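Local coordinates for protein NRPS (Penicillium fellutanum, PDB 6NKI) that is part of a fungal nonribosomal peptide synthetase and binds NADPH dihydro-nicotinamide-adenine-dinucleotide phosphate in a Rossmann-type domain of the male sterility protein family, at residues Thr35-Leu38 with His39-Val43; Lys61-Ala64 with Arg65-Gln68. All blocks are in the same frame, centred on the assembly; numbering follows the deposited sequence.

Contact 1 (Thr35-Leu38 with His39-Val43); sequences THIL and HQLLV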
ATOM      1  N   THR A  35      14.414 -11.305   4.879  1.00 73.15           N
ATOM      2  CA  THR A  35      13.854 -12.403   4.101  1.00 80.80           C
ATOM      3  C   THR A  35      12.896 -11.893   3.029  1.00 77.90           C
ATOM      4  O   THR A  35      12.730 -12.547   1.988  1.00 71.00           O
ATOM      5  CB  THR A  35      13.152 -13.421   5.005  1.00 84.93           C
ATOM      6  OG1 THR A  35      12.796 -14.571   4.225  1.00 85.28           O
ATOM      7  CG2 THR A  35      11.886 -12.832   5.671  1.00 78.93           C
ATOM      8  N   HIS A  36      12.268 -10.730   3.253  1.00 78.00           N
ATOM      9  CA  HIS A  36      11.367 -10.193   2.237  1.00 82.47           C
ATOM     10  C   HIS A  36      12.127  -9.493   1.122  1.00 78.23           C
ATOM     11  O   HIS A  36      11.738  -9.586  -0.058  1.00 74.57           O
ATOM     12  CB  HIS A  36      10.330  -9.245   2.856  1.00 87.12           C
ATOM     13  CG  HIS A  36       9.261  -9.957   3.622  1.00 96.59           C
ATOM     14  ND1 HIS A  36       9.307 -10.128   4.991  1.00 94.97           N
ATOM     15  CD2 HIS A  36       8.143 -10.593   3.200  1.00 94.11           C
ATOM     16  CE1 HIS A  36       8.253 -10.820   5.382  1.00 93.19           C
ATOM     17  NE2 HIS A  36       7.533 -11.116   4.315  1.00 97.06           N
ATOM     18  N   ILE A  37      13.207  -8.787   1.481  1.00 79.21           N
ATOM     19  CA  ILE A  37      14.119  -8.303   0.457  1.00 78.36           C
ATOM     20  C   ILE A  37      14.597  -9.475  -0.384  1.00 71.34           C
ATOM     21  O   ILE A  37      14.569  -9.421  -1.618  1.00 70.69           O
ATOM     22  CB  ILE A  37      15.285  -7.537   1.092  1.00 77.92           C
ATOM     23  CG1 ILE A  37      14.755  -6.375   1.927  1.00 77.13           C
ATOM     24  CG2 ILE A  37      16.252  -7.035   0.010  1.00 72.61           C
ATOM     25  CD1 ILE A  37      15.831  -5.749   2.807  1.00 79.79           C
ATOM     26  N   LEU A  38      14.951 -10.579   0.271  1.00 71.61           N
ATOM     27  CA  LEU A  38      15.397 -11.759  -0.458  1.00 80.05           C
ATOM     28  C   LEU A  38      14.323 -12.224  -1.439  1.00 79.74           C
ATOM     29  O   LEU A  38      14.556 -12.282  -2.652  1.00 70.24           O
ATOM     30  CB  LEU A  38      15.795 -12.863   0.532  1.00 79.11           C
ATOM     31  CG  LEU A  38      16.379 -14.092  -0.158  1.00 72.10           C
ATOM     32  CD1 LEU A  38      17.656 -13.690  -0.852  1.00 78.18           C
ATOM     33  CD2 LEU A  38      16.582 -15.284   0.755  1.00 72.99           C
ATOM     34  N   HIS A  39      13.128 -12.523  -0.917  1.00 86.51           N
ATOM     35  CA  HIS A  39      11.958 -12.873  -1.732  1.00 84.03           C
ATOM     36  C   HIS A  39      11.809 -11.976  -2.959  1.00 75.59           C
ATOM     37  O   HIS A  39      11.691 -12.462  -4.094  1.00 68.98           O
ATOM     38  CB  HIS A  39      10.719 -12.769  -0.863  1.00 86.81           C
ATOM     39  CG  HIS A  39       9.466 -13.174  -1.555  1.00 94.43           C
ATOM     40  ND1 HIS A  39       8.232 -12.689  -1.189  1.00 93.31           N
ATOM     41  CD2 HIS A  39       9.248 -14.049  -2.563  1.00 98.53           C
ATOM     42  CE1 HIS A  39       7.312 -13.223  -1.966  1.00 95.07           C
ATOM     43  NE2 HIS A  39       7.901 -14.057  -2.804  1.00 96.20           N
ATOM     44  N   GLN A  40      11.843 -10.656  -2.758  1.00 74.59           N
ATOM     45  CA  GLN A  40      11.507  -9.791  -3.878  1.00 84.94           C
ATOM     46  C   GLN A  40      12.652  -9.658  -4.872  1.00 87.64           C
ATOM     47  O   GLN A  40      12.405  -9.415  -6.056  1.00 85.92           O
ATOM     48  CB  GLN A  40      11.045  -8.426  -3.378  1.00 94.77           C
ATOM     49  CG  GLN A  40       9.739  -8.463  -2.618  1.00 99.81           C
ATOM     50  CD  GLN A  40       9.329  -7.098  -2.117  1.00103.45           C
ATOM     51  OE1 GLN A  40       9.974  -6.097  -2.419  1.00110.87           O
ATOM     52  NE2 GLN A  40       8.286  -7.059  -1.299  1.00100.06           N
ATOM     53  N   LEU A  41      13.905  -9.795  -4.435  1.00 96.89           N
ATOM     54  CA  LEU A  41      15.000  -9.867  -5.410  1.00101.79           C
ATOM     55  C   LEU A  41      14.834 -11.074  -6.323  1.00103.43           C
ATOM     56  O   LEU A  41      14.752 -10.935  -7.542  1.00108.12           O
ATOM     57  CB  LEU A  41      16.355  -9.921  -4.703  1.00 91.22           C
ATOM     58  CG  LEU A  41      16.721  -8.630  -3.996  1.00 84.35           C
ATOM     59  CD1 LEU A  41      17.923  -8.863  -3.124  1.00 89.56           C
ATOM     60  CD2 LEU A  41      16.978  -7.529  -5.007  1.00 82.15           C
ATOM     61  N   LEU A  42      14.711 -12.261  -5.732  1.00101.86           N
ATOM     62  CA  LEU A  42      14.551 -13.497  -6.489  1.00107.50           C
ATOM     63  C   LEU A  42      13.397 -13.437  -7.499  1.00112.01           C
ATOM     64  O   LEU A  42      13.425 -14.167  -8.497  1.00117.05           O
ATOM     65  CB  LEU A  42      14.356 -14.659  -5.509  1.00109.13           C
ATOM     66  CG  LEU A  42      15.599 -15.307  -4.877  1.00109.16           C
ATOM     67  CD1 LEU A  42      16.367 -14.359  -4.008  1.00112.13           C
ATOM     68  CD2 LEU A  42      15.206 -16.487  -4.031  1.00102.79           C
ATOM     69  N   VAL A  43      12.382 -12.591  -7.291  1.00107.10           N
ATOM     70  CA  VAL A  43      11.325 -12.583  -8.303  1.00105.21           C
ATOM     71  C   VAL A  43      11.634 -11.596  -9.431  1.00109.53           C
ATOM     72  O   VAL A  43      11.211 -11.814 -10.572  1.00112.77           O
ATOM     73  CB  VAL A  43       9.924 -12.330  -7.692  1.00 97.58           C
ATOM     74  CG1 VAL A  43       9.597 -13.396  -6.638  1.00 97.58           C
ATOM     75  CG2 VAL A  43       9.754 -10.890  -7.141  1.00 88.20           C
TER

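Contact 2 (Lys61-Ala64 with Arg65-Gln68); sequences KGLA and RIIQ. With NDP (NADPH dihydro-nicotinamide-adenine-dinucleotide phosphate), chain B.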
ATOM      1  N   LYS A  61      24.119 -25.112   6.692  1.00149.45           N
ATOM      2  CA  LYS A  61      23.409 -24.603   7.865  1.00143.91           C
ATOM      3  C   LYS A  61      22.887 -23.198   7.608  1.00134.57           C
ATOM      4  O   LYS A  61      21.748 -22.869   7.965  1.00132.60           O
ATOM      5  CB  LYS A  61      24.311 -24.610   9.109  1.00148.50           C
ATOM      6  CG  LYS A  61      24.589 -25.995   9.701  1.00152.41           C
ATOM      7  CD  LYS A  61      25.427 -25.914  10.974  1.00155.41           C
ATOM      8  CE  LYS A  61      25.729 -27.299  11.525  1.00161.09           C
ATOM      9  NZ  LYS A  61      26.618 -27.235  12.721  1.00166.50           N
ATOM     10  N   GLY A  62      23.701 -22.363   6.964  1.00128.87           N
ATOM     11  CA  GLY A  62      23.232 -21.046   6.578  1.00121.90           C
ATOM     12  C   GLY A  62      22.027 -21.105   5.656  1.00114.57           C
ATOM     13  O   GLY A  62      21.047 -20.385   5.855  1.00112.99           O
ATOM     14  N   LEU A  63      22.094 -21.946   4.617  1.00112.17           N
ATOM     15  CA  LEU A  63      20.941 -22.107   3.736  1.00107.69           C
ATOM     16  C   LEU A  63      19.727 -22.576   4.511  1.00106.27           C
ATOM     17  O   LEU A  63      18.638 -22.019   4.363  1.00103.43           O
ATOM     18  CB  LEU A  63      21.240 -23.091   2.611  1.00109.55           C
ATOM     19  CG  LEU A  63      19.964 -23.348   1.803  1.00109.09           C
ATOM     20  CD1 LEU A  63      19.490 -22.087   1.087  1.00101.75           C
ATOM     21  CD2 LEU A  63      20.119 -24.519   0.847  1.00115.78           C
ATOM     22  N   ALA A  64      19.913 -23.560   5.388  1.00108.87           N
ATOM     23  CA  ALA A  64      18.797 -24.067   6.175  1.00108.19           C
ATOM     24  C   ALA A  64      18.118 -22.957   6.973  1.00106.56           C
ATOM     25  O   ALA A  64      16.884 -22.882   7.023  1.00105.42           O
ATOM     26  CB  ALA A  64      19.296 -25.169   7.099  1.00109.46           C
ATOM     27  N   ARG A  65      18.914 -22.074   7.590  1.00107.03           N
ATOM     28  CA  ARG A  65      18.354 -20.992   8.391  1.00108.33           C
ATOM     29  C   ARG A  65      17.639 -19.951   7.541  1.00 99.55           C
ATOM     30  O   ARG A  65      16.754 -19.244   8.042  1.00 95.78           O
ATOM     31  CB  ARG A  65      19.448 -20.310   9.212  1.00119.90           C
ATOM     32  CG  ARG A  65      20.006 -21.111  10.372  1.00134.80           C
ATOM     33  CD  ARG A  65      21.081 -20.276  11.039  1.00148.26           C
ATOM     34  NE  ARG A  65      20.523 -19.037  11.583  1.00156.59           N
ATOM     35  CZ  ARG A  65      20.145 -18.870  12.847  1.00168.65           C
ATOM     36  NH1 ARG A  65      20.301 -19.854  13.727  1.00175.73           N
ATOM     37  NH2 ARG A  65      19.645 -17.706  13.239  1.00167.23           N
ATOM     38  N   ILE A  66      18.027 -19.805   6.275  1.00 98.06           N
ATOM     39  CA  ILE A  66      17.339 -18.857   5.408  1.00 98.48           C
ATOM     40  C   ILE A  66      16.179 -19.504   4.660  1.00 91.03           C
ATOM     41  O   ILE A  66      15.280 -18.787   4.197  1.00 83.90           O
ATOM     42  CB  ILE A  66      18.322 -18.163   4.443  1.00105.71           C
ATOM     43  CG1 ILE A  66      19.079 -19.180   3.605  1.00117.50           C
ATOM     44  CG2 ILE A  66      19.280 -17.258   5.204  1.00110.59           C
ATOM     45  CD1 ILE A  66      20.060 -18.569   2.679  1.00119.06           C
ATOM     46  N   ILE A  67      16.149 -20.834   4.571  1.00 93.51           N
ATOM     47  CA  ILE A  67      14.901 -21.489   4.214  1.00 97.71           C
ATOM     48  C   ILE A  67      13.875 -21.288   5.325  1.00102.65           C
ATOM     49  O   ILE A  67      12.721 -20.932   5.064  1.00 98.41           O
ATOM     50  CB  ILE A  67      15.119 -22.985   3.924  1.00 98.52           C
ATOM     51  CG1 ILE A  67      16.289 -23.189   2.987  1.00 99.50           C
ATOM     52  CG2 ILE A  67      13.917 -23.557   3.200  1.00 98.32           C
ATOM     53  CD1 ILE A  67      16.159 -22.440   1.772  1.00 98.29           C
ATOM     54  N   GLN A  68      14.283 -21.508   6.590  1.00109.91           N
ATOM     55  CA  GLN A  68      13.297 -21.477   7.668  1.00114.21           C
ATOM     56  C   GLN A  68      12.742 -20.082   7.862  1.00105.95           C
ATOM     57  O   GLN A  68      11.600 -19.932   8.312  1.00102.03           O
ATOM     58  CB  GLN A  68      13.863 -21.936   9.007  1.00129.32           C
ATOM     59  CG  GLN A  68      14.516 -20.820   9.828  1.00142.05           C
ATOM     60  CD  GLN A  68      14.904 -21.250  11.233  1.00156.33           C
ATOM     61  OE1 GLN A  68      14.751 -22.414  11.603  1.00157.01           O
ATOM     62  NE2 GLN A  68      15.357 -20.292  12.042  1.00162.70           N
TER
HETATM   63  PA  NDP B2501      16.916 -10.283  14.238  1.00169.33           P
HETATM   64  O1A NDP B2501      17.282  -9.326  15.335  1.00169.39           O
HETATM   65  O2A NDP B2501      17.265 -11.741  14.387  1.00169.53           O
HETATM   66  O5B NDP B2501      17.379  -9.748  12.709  1.00164.84           O
HETATM   67  C5B NDP B2501      18.678  -9.275  12.785  1.00164.22           C
HETATM   68  C4B NDP B2501      19.495  -9.857  11.629  1.00160.51           C
HETATM   69  O4B NDP B2501      20.898  -9.579  11.892  1.00162.61           O
HETATM   70  C3B NDP B2501      19.274 -11.357  11.516  1.00156.95           C
HETATM   71  O3B NDP B2501      19.307 -11.709  10.173  1.00155.14           O
HETATM   72  C2B NDP B2501      20.533 -11.995  12.205  1.00157.46           C
HETATM   73  O2B NDP B2501      20.926 -13.189  11.683  1.00151.21           O
HETATM   74  C1B NDP B2501      21.600 -10.839  11.888  1.00162.49           C
HETATM   75  N9A NDP B2501      22.717 -10.790  12.900  1.00167.48           N
HETATM   76  C8A NDP B2501      22.657 -10.487  14.280  1.00169.45           C
HETATM   77  N7A NDP B2501      23.868 -10.536  14.893  1.00173.14           N
HETATM   78  C5A NDP B2501      24.757 -10.893  13.854  1.00174.02           C
HETATM   79  C6A NDP B2501      26.152 -11.110  13.827  1.00177.47           C
HETATM   80  N6A NDP B2501      26.915 -10.983  14.969  1.00182.01           N
HETATM   81  N1A NDP B2501      26.795 -11.458  12.672  1.00176.86           N
HETATM   82  C2A NDP B2501      25.989 -11.577  11.571  1.00172.90           C
HETATM   83  N3A NDP B2501      24.675 -11.402  11.431  1.00169.93           N
HETATM   84  C4A NDP B2501      24.057 -11.053  12.613  1.00170.03           C
HETATM   85  O3  NDP B2501      15.238 -10.227  14.153  1.00170.10           O
HETATM   86  PN  NDP B2501      14.691  -8.720  14.365  1.00173.67           P
HETATM   87  O1N NDP B2501      13.248  -8.672  14.042  1.00170.84           O
HETATM   88  O2N NDP B2501      15.218  -8.116  15.650  1.00176.39           O
HETATM   89  O5D NDP B2501      15.388  -7.545  13.118  1.00174.22           O
HETATM   90  C5D NDP B2501      15.131  -7.917  11.760  1.00173.83           C
HETATM   91  C4D NDP B2501      14.807  -6.649  10.830  1.00172.63           C
HETATM   92  O4D NDP B2501      13.582  -6.018  11.230  1.00171.50           O
HETATM   93  C3D NDP B2501      15.910  -5.553  10.912  1.00174.41           C
HETATM   94  O3D NDP B2501      16.453  -5.349   9.621  1.00173.59           O
HETATM   95  C2D NDP B2501      15.224  -4.252  11.416  1.00173.44           C
HETATM   96  O2D NDP B2501      15.472  -3.127  10.592  1.00173.46           O
HETATM   97  C1D NDP B2501      13.757  -4.567  11.291  1.00169.84           C
HETATM   98  N1N NDP B2501      12.892  -4.146  12.494  1.00166.06           N
HETATM   99  C2N NDP B2501      11.776  -4.906  12.673  1.00160.28           C
HETATM  100  C3N NDP B2501      10.922  -4.715  13.689  1.00156.49           C
HETATM  101  C7N NDP B2501       9.789  -5.605  13.583  1.00147.64           C
HETATM  102  O7N NDP B2501       9.826  -6.789  13.260  1.00148.00           O
HETATM  103  N7N NDP B2501       8.590  -4.989  13.736  1.00137.36           N
HETATM  104  C4N NDP B2501      11.128  -3.647  14.774  1.00161.20           C
HETATM  105  C5N NDP B2501      12.284  -2.749  14.435  1.00164.96           C
HETATM  106  C6N NDP B2501      13.101  -2.995  13.366  1.00166.40           C
HETATM  107  P2B NDP B2501      20.444 -14.678  12.714  1.00145.88           P
HETATM  108  O1X NDP B2501      20.875 -15.765  11.779  1.00143.47           O
HETATM  109  O2X NDP B2501      21.260 -14.494  13.998  1.00149.17           O
HETATM  110  O3X NDP B2501      18.979 -14.379  12.790  1.00141.66           O

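Contact 1 (Thr35-Leu38 with His39-Val43)
In the first beta-alpha-beta unit of the Rossmann-type domain, Ile-37 meets Leu-41 and Leu-38 meets Leu-42, each pair one turn apart along helix 32-43. This helix follows strand 22-27 and leads back to strand 47-54, and the four aliphatic residues form the flank that rests on both strands. Ile-37 and Leu-41 lie side by side and point the same way, Ile-37 CG2 reaching Leu-41 CD1 at 4.0 Å; Leu-26 and Leu-24 of strand 22-27 pack against them. With CG of Leu-38 anti to the backbone N (chi1 -175°), the side chain leans toward the following turn, where CD1 of Leu-38 lies 3.5 Å from CD1 of Leu-42 as the two side chains cross obliquely. Val-50 touches both of these leucines, whose branched, apolar ends suit a helix face packed on the apolar side chains of a sheet. Polar residues take the other directions: Thr-35 OG1 is hydrogen-bonded to Trp-75 NE1, the ring of His-39 stacks on Trp-75, and the extended Gln-40 side chain gives NE2 to the backbone O of Asp-277 at helix 276-288. Beneath the side chains run four regular helical bonds. His-39 N meets Thr-35 O at 2.9 Å with an almost straight N-H...O angle of 176°, and Leu-42 N donates to Leu-38 O over 3.1 Å.

Contact 2 (Lys61-Ala64 with Arg65-Gln68)
This is a one-turn contact inside helix 59-72, the crossover between strands 47-54 and 84-88, where Leu-63 meets Ile-66 and Ile-67 on the inner side while Arg-65 reaches the bound NADPH dihydro-nicotinamide-adenine-dinucleotide phosphate. CD1 of Leu-63 lies 3.4 Å from CD1 of Ile-67, and also 3.9 Å from CG1 of Ile-66, whose side chain runs across it at about a right angle. Arg-65 N donates to Lys-61 O at 3.0 Å, and Arg-65 CG passes 3.5 Å from that same oxygen as the side chain leaves the helix surface. A bend at chi3 (62°) then turns the guanidinium to the phosphate on the adenosine ribose. Arg-65 NH2 and NE make hydrogen bonds to O1X of the ligand, of 2.7 and 3.3 Å; both are weak because they are strongly bent, and O1X stands oblique to the guanidinium, while O3X lies in its plane at the edge. A long, positively charged side chain suits this place, since it spans the gap from helix to phosphate and would probably offset the phosphate's negative charge. On the buried flank, Leu-63 packs on Val-86 and Ile-66 on Ile-84 and Val-86 of strand 84-88, while Ile-67 touches Trp-76 beyond the helix.

In the fold
Both contacts link successive turns within one crossover helix, in consecutive beta-alpha-beta units that share strand 47-54. Their centres lie 15 Å apart and their nearest atoms about 5 Å, without touching. Contact 1 is mostly buried: its aliphatic flank faces the two strands of its own unit, and its polar side chains reach protein partners, among them helix 276-288. Contact 2 is only partly buried, with aliphatic residues on strand 84-88 at the edge of the sheet and exposed Lys-61, Ala-64 and Gln-68. What sets it apart is Arg-65, weakly hydrogen-bonded to a ligand phosphate whose charge it probably offsets, whereas the side chain of Ile-37 in contact 1 stays about 7 Å from the same ligand.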